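Local coordinates for ABC transporter sugar binding protein (Xanthomonas axonopodis pv. citri, PDB 3UOR), which probably serves as the periplasmic maltose-binding component (MalE) of an ABC transporter, capturing the sugar and delivering it to the membrane permease, at residues L146-D152 and N283-L289; D183-M189 and G257-L263; L295-A300 and D363-K369. One frame throughout, in Å; residues are numbered along the deposited sequence.

Contact 1. Residues L146-D152 and N283-L289; sequences LLFYRKD and NWGTAPL
Thr286 lays its CG2 methyl over one face of the Phe148 ring, 4.0 Å from the ring centroid and 22° off the normal, a CH-pi contact between partners of a non-hydrogen-bonded antiparallel pair. At the edge of the same ring stands the indole of Trp284, its CZ3 3.8 Å from Phe148 CD1, the two side chains running side by side in one direction. Both rings are buried; Phe272 of helix 267-275 meets them, and Gln276 takes the indole NE1. Tyr149, Lys151 and Asn283 are by contrast partly exposed. The Tyr149 ring, swung between its own N and carbonyl carbon (chi1 69°), lies over the backbone of Gly285, with CE1 4.0 Å from Ala287 CB. The extended chain of Lys151 starts beside Asn283 O and runs past it to bring CE near Trp284 O; Asn283 itself is poorly ordered. Paired backbone bonds join Leu147 to Ala287 and Tyr149 to Gly285, the shortest of them Ala287 N to Leu147 O at 2.8 Å. Lys151 N to Asn283 O (2.7 Å) closes the row where strand 134-150 passes into helix 151-156. The contact is an antiparallel pair of strands, 134-150 with 284-287, within the mixed sheet of an alpha/beta solute-binding protein.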
loop_
_atom_site.group_PDB
_atom_site.type_symbol
_atom_site.label_atom_id
_atom_site.label_comp_id
_atom_site.label_asym_id
_atom_site.label_seq_id
_atom_site.Cartn_x
_atom_site.Cartn_y
_atom_site.Cartn_z
ATOM N N LEU A 146 -4.904 7.330 -2.204
ATOM C CA LEU A 146 -5.806 7.995 -3.138
ATOM C C LEU A 146 -6.072 9.398 -2.594
ATOM O O LEU A 146 -5.430 9.811 -1.622
ATOM C CB LEU A 146 -7.099 7.161 -3.330
ATOM C CG LEU A 146 -7.875 6.684 -2.099
ATOM C CD1 LEU A 146 -8.239 7.858 -1.197
ATOM C CD2 LEU A 146 -9.152 5.857 -2.466
ATOM N N LEU A 147 -7.006 10.139 -3.187
ATOM C CA LEU A 147 -7.191 11.544 -2.801
ATOM C C LEU A 147 -8.230 11.789 -1.720
ATOM O O LEU A 147 -9.392 11.492 -1.910
ATOM C CB LEU A 147 -7.572 12.393 -4.022
ATOM C CG LEU A 147 -6.647 12.298 -5.234
ATOM C CD1 LEU A 147 -7.314 12.954 -6.429
ATOM C CD2 LEU A 147 -5.295 12.952 -4.950
ATOM N N PHE A 148 -7.807 12.348 -0.596
ATOM C CA PHE A 148 -8.724 12.976 0.347
ATOM C C PHE A 148 -8.913 14.383 -0.175
ATOM O O PHE A 148 -7.946 15.003 -0.601
ATOM C CB PHE A 148 -8.101 13.026 1.754
ATOM C CG PHE A 148 -8.040 11.694 2.427
ATOM C CD1 PHE A 148 -8.934 11.371 3.444
ATOM C CD2 PHE A 148 -7.125 10.748 2.029
ATOM C CE1 PHE A 148 -8.893 10.127 4.061
ATOM C CE2 PHE A 148 -7.091 9.492 2.641
ATOM C CZ PHE A 148 -7.972 9.189 3.658
ATOM N N TYR A 149 -10.141 14.898 -0.146
ATOM C CA TYR A 149 -10.410 16.208 -0.723
ATOM C C TYR A 149 -11.434 17.018 0.043
ATOM O O TYR A 149 -12.335 16.457 0.670
ATOM C CB TYR A 149 -10.847 16.097 -2.184
ATOM C CG TYR A 149 -12.205 15.478 -2.398
ATOM C CD1 TYR A 149 -12.389 14.092 -2.313
ATOM C CD2 TYR A 149 -13.308 16.272 -2.691
ATOM C CE1 TYR A 149 -13.647 13.513 -2.518
ATOM C CE2 TYR A 149 -14.567 15.710 -2.900
ATOM C CZ TYR A 149 -14.732 14.333 -2.814
ATOM O OH TYR A 149 -15.969 13.794 -3.040
ATOM N N ARG A 150 -11.273 18.342 -0.015
ATOM C CA ARG A 150 -12.250 19.283 0.520
ATOM C C ARG A 150 -13.328 19.548 -0.526
ATOM O O ARG A 150 -13.061 20.171 -1.560
ATOM C CB ARG A 150 -11.569 20.593 0.912
ATOM C CG ARG A 150 -10.608 20.467 2.106
ATOM C CD ARG A 150 -11.331 20.724 3.419
ATOM N NE ARG A 150 -12.086 21.990 3.394
ATOM C CZ ARG A 150 -11.586 23.168 3.767
ATOM N NH1 ARG A 150 -10.334 23.256 4.201
ATOM N NH2 ARG A 150 -12.336 24.262 3.719
ATOM N N LYS A 151 -14.539 19.054 -0.262
ATOM C CA LYS A 151 -15.665 19.208 -1.179
ATOM C C LYS A 151 -16.008 20.671 -1.425
ATOM O O LYS A 151 -16.221 21.091 -2.565
ATOM C CB LYS A 151 -16.902 18.485 -0.645
ATOM C CG LYS A 151 -16.759 16.982 -0.579
ATOM C CD LYS A 151 -18.043 16.319 -0.080
ATOM C CE LYS A 151 -17.869 14.800 0.026
ATOM N NZ LYS A 151 -19.037 14.113 0.646
ATOM N N ASP A 152 -16.077 21.437 -0.345
ATOM C CA ASP A 152 -16.348 22.864 -0.445
ATOM C C ASP A 152 -15.305 23.568 -1.322
ATOM O O ASP A 152 -15.661 24.305 -2.234
ATOM C CB ASP A 152 -16.428 23.491 0.950
ATOM C CG ASP A 152 -15.195 23.206 1.798
ATOM O OD1 ASP A 152 -14.439 22.275 1.462
ATOM O OD2 ASP A 152 -14.983 23.912 2.809
ATOM N N ASN A 283 -18.160 17.837 4.375
ATOM C CA ASN A 283 -17.507 18.705 3.400
ATOM C C ASN A 283 -16.143 18.192 2.933
ATOM O O ASN A 283 -15.384 18.920 2.296
ATOM C CB ASN A 283 -17.403 20.142 3.914
ATOM C CG ASN A 283 -18.704 20.903 3.755
ATOM O OD1 ASN A 283 -19.081 21.286 2.643
ATOM N ND2 ASN A 283 -19.410 21.111 4.863
ATOM N N TRP A 284 -15.833 16.937 3.247
ATOM C CA TRP A 284 -14.644 16.308 2.700
ATOM C C TRP A 284 -14.947 14.858 2.379
ATOM O O TRP A 284 -15.877 14.273 2.927
ATOM C CB TRP A 284 -13.473 16.396 3.680
ATOM C CG TRP A 284 -13.721 15.645 4.949
ATOM C CD1 TRP A 284 -14.478 16.060 6.013
ATOM C CD2 TRP A 284 -13.222 14.344 5.295
ATOM N NE1 TRP A 284 -14.470 15.103 6.993
ATOM C CE2 TRP A 284 -13.713 14.038 6.578
ATOM C CE3 TRP A 284 -12.431 13.400 4.636
ATOM C CZ2 TRP A 284 -13.429 12.843 7.216
ATOM C CZ3 TRP A 284 -12.146 12.209 5.271
ATOM C CH2 TRP A 284 -12.643 11.940 6.550
ATOM N N GLY A 285 -14.155 14.280 1.488
ATOM C CA GLY A 285 -14.347 12.905 1.109
ATOM C C GLY A 285 -13.099 12.295 0.543
ATOM O O GLY A 285 -12.027 12.890 0.620
ATOM N N THR A 286 -13.250 11.110 -0.034
ATOM C CA THR A 286 -12.149 10.411 -0.653
ATOM C C THR A 286 -12.530 10.103 -2.100
ATOM O O THR A 286 -13.700 9.899 -2.392
ATOM C CB THR A 286 -11.889 9.101 0.091
ATOM O OG1 THR A 286 -13.072 8.311 0.056
ATOM C CG2 THR A 286 -11.537 9.365 1.544
ATOM N N ALA A 287 -11.552 10.079 -3.005
ATOM C CA ALA A 287 -11.821 9.804 -4.414
ATOM C C ALA A 287 -10.683 8.971 -4.955
ATOM O O ALA A 287 -9.537 9.166 -4.584
ATOM C CB ALA A 287 -11.955 11.117 -5.242
ATOM N N PRO A 288 -10.985 8.045 -5.857
ATOM C CA PRO A 288 -9.888 7.189 -6.311
ATOM C C PRO A 288 -8.909 7.985 -7.167
ATOM O O PRO A 288 -9.239 9.072 -7.614
ATOM C CB PRO A 288 -10.600 6.083 -7.104
ATOM C CG PRO A 288 -11.933 6.633 -7.462
ATOM C CD PRO A 288 -12.277 7.721 -6.480
ATOM N N LEU A 289 -7.719 7.449 -7.383
ATOM C CA LEU A 289 -6.631 8.179 -8.030
ATOM C C LEU A 289 -6.884 8.367 -9.527
ATOM O O LEU A 289 -7.113 7.392 -10.239
ATOM C CB LEU A 289 -5.335 7.377 -7.810
ATOM C CG LEU A 289 -3.989 8.063 -7.614
ATOM C CD1 LEU A 289 -4.063 9.152 -6.544
ATOM C CD2 LEU A 289 -2.910 7.038 -7.294
#

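Contact 2. Residues D183-M189 and G257-L263; sequences DRYAILM and GYYAFYL
Leu188 sets its CB squarely over the centre of the Tyr259 ring, 3.5 Å from the centroid and only 5° off the normal. Its CG, anti to the backbone N (chi1 171°), carries CD2 on past the same ring and to within 3.7 Å of Tyr262 CD1, which places the leucine between two tyrosines. On the reverse side of the strands, Ile187 CG1 packs against Phe261 CB at 3.7 Å. Farther back along both segments the edge of the Tyr185 ring turns to the face of Tyr258 in an offset edge-to-face pair, centroids 5.5 Å apart and planes at 86°.

Parallel bridges set Ile187 against Phe261 and Leu188 against Tyr262, with Phe261 N bound to Ala186 O at 2.7 Å and Leu188 N to Phe261 O. Before them the chains turn at Ala186 and Ala260, and Tyr185 N binds Tyr258 O. Gly257, which ends helix 250-256 in a Schellman motif, gives its O to both NE (2.9 Å) and NH2 (3.0 Å) of Arg184; the oxygen lies in the guanidinium plane, while the nitrogens approach from one face of the carbonyl. A water donates to this oxygen and to Tyr185 O.

Around this core, the hydroxyl of Tyr259 reaches Val250 O in helix 250-256, and Lys177 makes a cation-pi contact with Tyr185. Strand 187-188 runs parallel to strand 259-264, whose other neighbour is strand 134-150, while Met169 and Met173 of helix 166-180 pack on Ile187.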
loop_
_atom_site.group_PDB
_atom_site.type_symbol
_atom_site.label_atom_id
_atom_site.label_comp_id
_atom_site.label_asym_id
_atom_site.label_seq_id
_atom_site.Cartn_x
_atom_site.Cartn_y
_atom_site.Cartn_z
ATOM N N ASP A 183 -0.112 31.637 -1.906
ATOM C CA ASP A 183 0.374 31.084 -0.636
ATOM C C ASP A 183 -0.338 29.783 -0.234
ATOM O O ASP A 183 -0.069 29.222 0.826
ATOM C CB ASP A 183 0.249 32.123 0.487
ATOM C CG ASP A 183 0.986 33.432 0.176
ATOM O OD1 ASP A 183 2.123 33.377 -0.350
ATOM O OD2 ASP A 183 0.422 34.516 0.470
ATOM N N ARG A 184 -1.258 29.320 -1.076
ATOM C CA ARG A 184 -1.994 28.091 -0.803
ATOM C C ARG A 184 -1.957 27.184 -2.026
ATOM O O ARG A 184 -1.618 27.626 -3.128
ATOM C CB ARG A 184 -3.427 28.398 -0.383
ATOM C CG ARG A 184 -3.510 29.273 0.857
ATOM C CD ARG A 184 -4.900 29.861 1.042
ATOM N NE ARG A 184 -5.933 28.834 1.069
ATOM C CZ ARG A 184 -7.234 29.070 0.900
ATOM N NH1 ARG A 184 -7.649 30.309 0.686
ATOM N NH2 ARG A 184 -8.116 28.069 0.936
ATOM N N TYR A 185 -2.295 25.912 -1.833
ATOM C CA TYR A 185 -1.977 24.912 -2.836
ATOM C C TYR A 185 -3.158 24.025 -3.171
ATOM O O TYR A 185 -4.132 23.977 -2.428
ATOM C CB TYR A 185 -0.786 24.080 -2.368
ATOM C CG TYR A 185 0.459 24.918 -2.221
ATOM C CD1 TYR A 185 1.347 25.064 -3.282
ATOM C CD2 TYR A 185 0.737 25.586 -1.034
ATOM C CE1 TYR A 185 2.491 25.842 -3.162
ATOM C CE2 TYR A 185 1.884 26.378 -0.901
ATOM C CZ TYR A 185 2.752 26.505 -1.974
ATOM O OH TYR A 185 3.888 27.286 -1.870
ATOM N N ALA A 186 -3.069 23.329 -4.300
ATOM C CA ALA A 186 -4.116 22.397 -4.685
ATOM C C ALA A 186 -3.959 21.053 -3.955
ATOM O O ALA A 186 -4.934 20.489 -3.477
ATOM C CB ALA A 186 -4.126 22.201 -6.192
ATOM N N ILE A 187 -2.729 20.554 -3.843
ATOM C CA ILE A 187 -2.515 19.199 -3.329
ATOM C C ILE A 187 -1.229 19.087 -2.518
ATOM O O ILE A 187 -0.219 19.718 -2.846
ATOM C CB ILE A 187 -2.451 18.176 -4.485
ATOM C CG1 ILE A 187 -2.383 16.740 -3.958
ATOM C CG2 ILE A 187 -1.245 18.453 -5.370
ATOM C CD1 ILE A 187 -2.554 15.701 -5.080
ATOM N N LEU A 188 -1.277 18.276 -1.466
ATOM C CA LEU A 188 -0.108 17.970 -0.658
ATOM C C LEU A 188 0.411 16.551 -0.924
ATOM O O LEU A 188 -0.309 15.568 -0.731
ATOM C CB LEU A 188 -0.433 18.118 0.834
ATOM C CG LEU A 188 0.686 17.611 1.746
ATOM C CD1 LEU A 188 1.911 18.494 1.600
ATOM C CD2 LEU A 188 0.237 17.550 3.201
ATOM N N MET A 189 1.659 16.471 -1.377
ATOM C CA MET A 189 2.372 15.223 -1.600
ATOM C C MET A 189 3.785 15.429 -1.054
ATOM O O MET A 189 4.657 15.937 -1.764
ATOM C CB MET A 189 2.488 14.918 -3.101
ATOM C CG MET A 189 1.171 14.795 -3.856
ATOM S SD MET A 189 1.396 14.234 -5.564
ATOM C CE MET A 189 2.284 15.662 -6.264
ATOM N N GLY A 257 -7.471 24.691 4.853
ATOM C CA GLY A 257 -7.516 25.107 3.465
ATOM C C GLY A 257 -6.159 25.424 2.844
ATOM O O GLY A 257 -6.100 25.971 1.743
ATOM N N TYR A 258 -5.073 25.074 3.530
ATOM C CA TYR A 258 -3.724 25.240 2.972
ATOM C C TYR A 258 -3.559 24.450 1.667
ATOM O O TYR A 258 -2.766 24.816 0.801
ATOM C CB TYR A 258 -2.650 24.825 3.992
ATOM C CG TYR A 258 -1.204 25.052 3.548
ATOM C CD1 TYR A 258 -0.810 26.243 2.942
ATOM C CD2 TYR A 258 -0.226 24.086 3.773
ATOM C CE1 TYR A 258 0.517 26.451 2.550
ATOM C CE2 TYR A 258 1.103 24.289 3.388
ATOM C CZ TYR A 258 1.464 25.466 2.778
ATOM O OH TYR A 258 2.777 25.653 2.403
ATOM N N TYR A 259 -4.312 23.361 1.534
ATOM C CA TYR A 259 -4.358 22.601 0.291
ATOM C C TYR A 259 -5.682 21.860 0.228
ATOM O O TYR A 259 -6.205 21.446 1.261
ATOM C CB TYR A 259 -3.177 21.620 0.189
ATOM C CG TYR A 259 -2.826 20.933 1.489
ATOM C CD1 TYR A 259 -1.797 21.411 2.292
ATOM C CD2 TYR A 259 -3.524 19.816 1.913
ATOM C CE1 TYR A 259 -1.481 20.803 3.469
ATOM C CE2 TYR A 259 -3.217 19.196 3.105
ATOM C CZ TYR A 259 -2.194 19.696 3.879
ATOM O OH TYR A 259 -1.866 19.078 5.062
ATOM N N ALA A 260 -6.207 21.692 -0.985
ATOM C CA ALA A 260 -7.510 21.076 -1.199
ATOM C C ALA A 260 -7.487 19.541 -1.218
ATOM O O ALA A 260 -8.458 18.886 -0.771
ATOM C CB ALA A 260 -8.106 21.610 -2.496
ATOM N N PHE A 261 -6.402 18.974 -1.762
ATOM C CA PHE A 261 -6.227 17.516 -1.843
ATOM C C PHE A 261 -5.042 17.042 -1.018
ATOM O O PHE A 261 -4.023 17.735 -0.878
ATOM C CB PHE A 261 -5.974 17.032 -3.286
ATOM C CG PHE A 261 -7.023 17.440 -4.285
ATOM C CD1 PHE A 261 -8.317 17.742 -3.890
ATOM C CD2 PHE A 261 -6.710 17.486 -5.642
ATOM C CE1 PHE A 261 -9.279 18.090 -4.826
ATOM C CE2 PHE A 261 -7.662 17.839 -6.579
ATOM C CZ PHE A 261 -8.949 18.138 -6.174
ATOM N N TYR A 262 -5.162 15.817 -0.528
ATOM C CA TYR A 262 -4.090 15.146 0.174
ATOM C C TYR A 262 -4.084 13.704 -0.330
ATOM O O TYR A 262 -5.080 12.989 -0.204
ATOM C CB TYR A 262 -4.331 15.226 1.681
ATOM C CG TYR A 262 -3.312 14.524 2.550
ATOM C CD1 TYR A 262 -1.952 14.657 2.320
ATOM C CD2 TYR A 262 -3.716 13.774 3.644
ATOM C CE1 TYR A 262 -1.020 14.025 3.136
ATOM C CE2 TYR A 262 -2.787 13.133 4.478
ATOM C CZ TYR A 262 -1.450 13.261 4.213
ATOM O OH TYR A 262 -0.545 12.628 5.029
ATOM N N LEU A 263 -2.973 13.295 -0.935
ATOM C CA LEU A 263 -2.850 11.958 -1.482
ATOM C C LEU A 263 -2.320 10.986 -0.430
ATOM O O LEU A 263 -1.129 10.983 -0.142
ATOM C CB LEU A 263 -1.929 11.986 -2.694
ATOM C CG LEU A 263 -2.145 10.914 -3.763
ATOM C CD1 LEU A 263 -1.270 11.203 -4.958
ATOM C CD2 LEU A 263 -1.851 9.527 -3.176
HETATM O O HOH W 1 -6.405 25.137 -0.896
#

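Contact 3. Residues L295-A300 and D363-K369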
loop_
_atom_site.group_PDB
_atom_site.type_symbol
_atom_site.label_atom_id
_atom_site.label_comp_id
_atom_site.label_asym_id
_atom_site.label_seq_id
_atom_site.Cartn_x
_atom_site.Cartn_y
_atom_site.Cartn_z
ATOM N N LEU A 295 -9.849 6.557 -14.295
ATOM C CA LEU A 295 -9.451 6.125 -12.971
ATOM C C LEU A 295 -8.409 5.035 -13.132
ATOM O O LEU A 295 -8.610 4.088 -13.889
ATOM C CB LEU A 295 -10.664 5.615 -12.203
ATOM C CG LEU A 295 -11.631 6.732 -11.832
ATOM C CD1 LEU A 295 -12.718 6.204 -10.898
ATOM C CD2 LEU A 295 -10.828 7.813 -11.148
ATOM N N GLY A 296 -7.289 5.161 -12.433
ATOM C CA GLY A 296 -6.164 4.300 -12.719
ATOM C C GLY A 296 -5.769 3.343 -11.619
ATOM O O GLY A 296 -6.471 3.179 -10.618
ATOM N N ALA A 297 -4.623 2.705 -11.820
ATOM C CA ALA A 297 -4.086 1.791 -10.822
ATOM C C ALA A 297 -3.599 2.570 -9.626
ATOM O O ALA A 297 -3.588 3.803 -9.626
ATOM C CB ALA A 297 -2.957 0.980 -11.403
ATOM N N GLY A 298 -3.199 1.839 -8.600
ATOM C CA GLY A 298 -2.613 2.427 -7.417
ATOM C C GLY A 298 -1.789 1.340 -6.773
ATOM O O GLY A 298 -1.637 0.251 -7.335
ATOM N N ILE A 299 -1.265 1.623 -5.594
ATOM C CA ILE A 299 -0.380 0.685 -4.890
ATOM C C ILE A 299 -1.198 -0.461 -4.253
ATOM O O ILE A 299 -2.292 -0.233 -3.742
ATOM C CB ILE A 299 0.373 1.456 -3.791
ATOM C CG1 ILE A 299 1.569 2.195 -4.400
ATOM C CG2 ILE A 299 0.879 0.557 -2.708
ATOM C CD1 ILE A 299 2.026 3.331 -3.527
ATOM N N ALA A 300 -0.669 -1.677 -4.297
ATOM C CA ALA A 300 -1.245 -2.807 -3.579
ATOM C C ALA A 300 -0.423 -3.071 -2.330
ATOM O O ALA A 300 0.309 -4.063 -2.254
ATOM C CB ALA A 300 -1.268 -4.031 -4.467
ATOM N N ASP A 363 -13.398 0.931 -4.581
ATOM C CA ASP A 363 -13.311 1.024 -6.039
ATOM C C ASP A 363 -11.856 0.900 -6.556
ATOM O O ASP A 363 -11.591 0.213 -7.563
ATOM C CB ASP A 363 -13.920 2.348 -6.516
ATOM C CG ASP A 363 -13.947 2.467 -8.026
ATOM O OD1 ASP A 363 -14.737 1.763 -8.675
ATOM O OD2 ASP A 363 -13.175 3.261 -8.567
ATOM N N GLN A 364 -10.918 1.570 -5.890
ATOM C CA GLN A 364 -9.518 1.588 -6.384
ATOM C C GLN A 364 -8.867 0.208 -6.285
ATOM O O GLN A 364 -8.018 -0.157 -7.109
ATOM C CB GLN A 364 -8.662 2.610 -5.623
ATOM C CG GLN A 364 -7.220 2.734 -6.176
ATOM C CD GLN A 364 -6.536 4.010 -5.713
ATOM O OE1 GLN A 364 -7.000 5.102 -6.002
ATOM N NE2 GLN A 364 -5.420 3.870 -5.000
ATOM N N LEU A 365 -9.277 -0.554 -5.270
ATOM C CA LEU A 365 -8.758 -1.898 -5.054
ATOM C C LEU A 365 -8.945 -2.782 -6.278
ATOM O O LEU A 365 -8.206 -3.754 -6.457
ATOM C CB LEU A 365 -9.380 -2.559 -3.816
ATOM C CG LEU A 365 -8.930 -1.879 -2.520
ATOM C CD1 LEU A 365 -9.403 -2.659 -1.309
ATOM C CD2 LEU A 365 -7.438 -1.786 -2.509
ATOM N N GLU A 366 -9.901 -2.441 -7.139
ATOM C CA GLU A 366 -10.111 -3.264 -8.340
ATOM C C GLU A 366 -8.966 -3.074 -9.316
ATOM O O GLU A 366 -8.822 -3.858 -10.245
ATOM C CB GLU A 366 -11.421 -2.901 -9.050
ATOM C CG GLU A 366 -12.686 -3.298 -8.309
ATOM C CD GLU A 366 -12.918 -4.808 -8.281
ATOM O OE1 GLU A 366 -12.166 -5.552 -8.957
ATOM O OE2 GLU A 366 -13.861 -5.248 -7.574
ATOM N N ARG A 367 -8.162 -2.024 -9.114
ATOM C CA ARG A 367 -7.157 -1.648 -10.095
ATOM C C ARG A 367 -5.709 -1.664 -9.564
ATOM O O ARG A 367 -4.758 -1.493 -10.340
ATOM C CB ARG A 367 -7.497 -0.260 -10.683
ATOM C CG ARG A 367 -8.833 -0.222 -11.474
ATOM C CD ARG A 367 -9.110 1.193 -12.028
ATOM N NE ARG A 367 -9.305 2.175 -10.953
ATOM C CZ ARG A 367 -10.473 2.390 -10.353
ATOM N NH1 ARG A 367 -11.548 1.688 -10.727
ATOM N NH2 ARG A 367 -10.580 3.298 -9.384
ATOM N N VAL A 368 -5.534 -1.875 -8.258
ATOM C CA VAL A 368 -4.193 -1.840 -7.681
ATOM C C VAL A 368 -3.323 -2.913 -8.323
ATOM O O VAL A 368 -3.827 -3.946 -8.748
ATOM C CB VAL A 368 -4.195 -1.954 -6.136
ATOM C CG1 VAL A 368 -4.897 -0.752 -5.529
ATOM C CG2 VAL A 368 -4.838 -3.253 -5.703
ATOM N N LYS A 369 -2.021 -2.637 -8.415
ATOM C CA LYS A 369 -1.046 -3.506 -9.090
ATOM C C LYS A 369 0.098 -3.781 -8.143
ATOM O O LYS A 369 0.549 -2.858 -7.460
ATOM C CB LYS A 369 -0.413 -2.813 -10.318
ATOM C CG LYS A 369 -1.229 -2.735 -11.599
ATOM C CD LYS A 369 -0.376 -2.097 -12.735
ATOM C CE LYS A 369 -1.233 -1.684 -13.954
ATOM N NZ LYS A 369 -0.513 -0.873 -15.017
HETATM O O HOH W 2 -8.155 4.811 -9.317
HETATM O O HOH W 3 2.034 -2.017 -5.361
#
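Gly296 O is gripped by Arg367 NE at 3.0 Å and by a water that donates to it at 2.7 Å; the same water accepts from Arg367 NH2. The carbonyl oxygen lies in the guanidinium plane, yet NE stands well above the plane of the carbonyl, so the arginine meets this oxygen edge-on from over its peptide. A bend at chi3 (-64°) folds the chain back and lets NH2 also reach Asp363 OD2, in a 2.7 Å salt bridge in which NH2 stands 42° out of the carboxylate plane. Leu295 covers one face of the guanidinium, its CB 3.6 Å above the plane and its CD1 beside the carboxylate oxygen.

Farther along, Lys369 N binds Gly298 O at 3.1 Å, nearly in line with the carbonyl, and a second water joins Ala300 N to Lys369 O. Val368 fits in beside them, CG2 lying 3.9 Å from Ala300 CB. Gln364 brings its amide near Gly298, but its polar atoms are taken by Leu289 N, Thr144 and Arg145; Lys369 NZ likewise turns to Leu202 O.

The contact joins the loop between strands 284-287 and 303-307 to the C-terminal end region of helix 359-364 and the chain after it. Its chemistry is mainly that of backbone carbonyls held by one arginine, a peptide N-H and two waters. Asp363 probably balances the charge of Arg367 and helps fix the guanidinium, which in turn holds the loop carbonyl of Gly296.

In the fold
Contacts 1 and 2 share one sheet: strand 259-264 lies beside strand 134-150, and the bonds Phe148 N to Tyr262 O (2.8 Å) and Arg150 N to Ala260 O (3.0 Å) probably knit them together, the contact centres about 11 Å apart. Along the chain, contact 2 is nested inside the loop that contact 1 closes. Contact 3 follows in series, its centre about 16 Å from that of contact 1, and touches it where Gln364 OE1 probably accepts from Leu289 N at 2.8 Å. Contacts 2 and 3 do not touch; their nearest atoms are about 7 Å apart. The centre of contact 3 lies about 10 Å from the centre of the chain, those of contacts 1 and 2 about 18 and 22 Å.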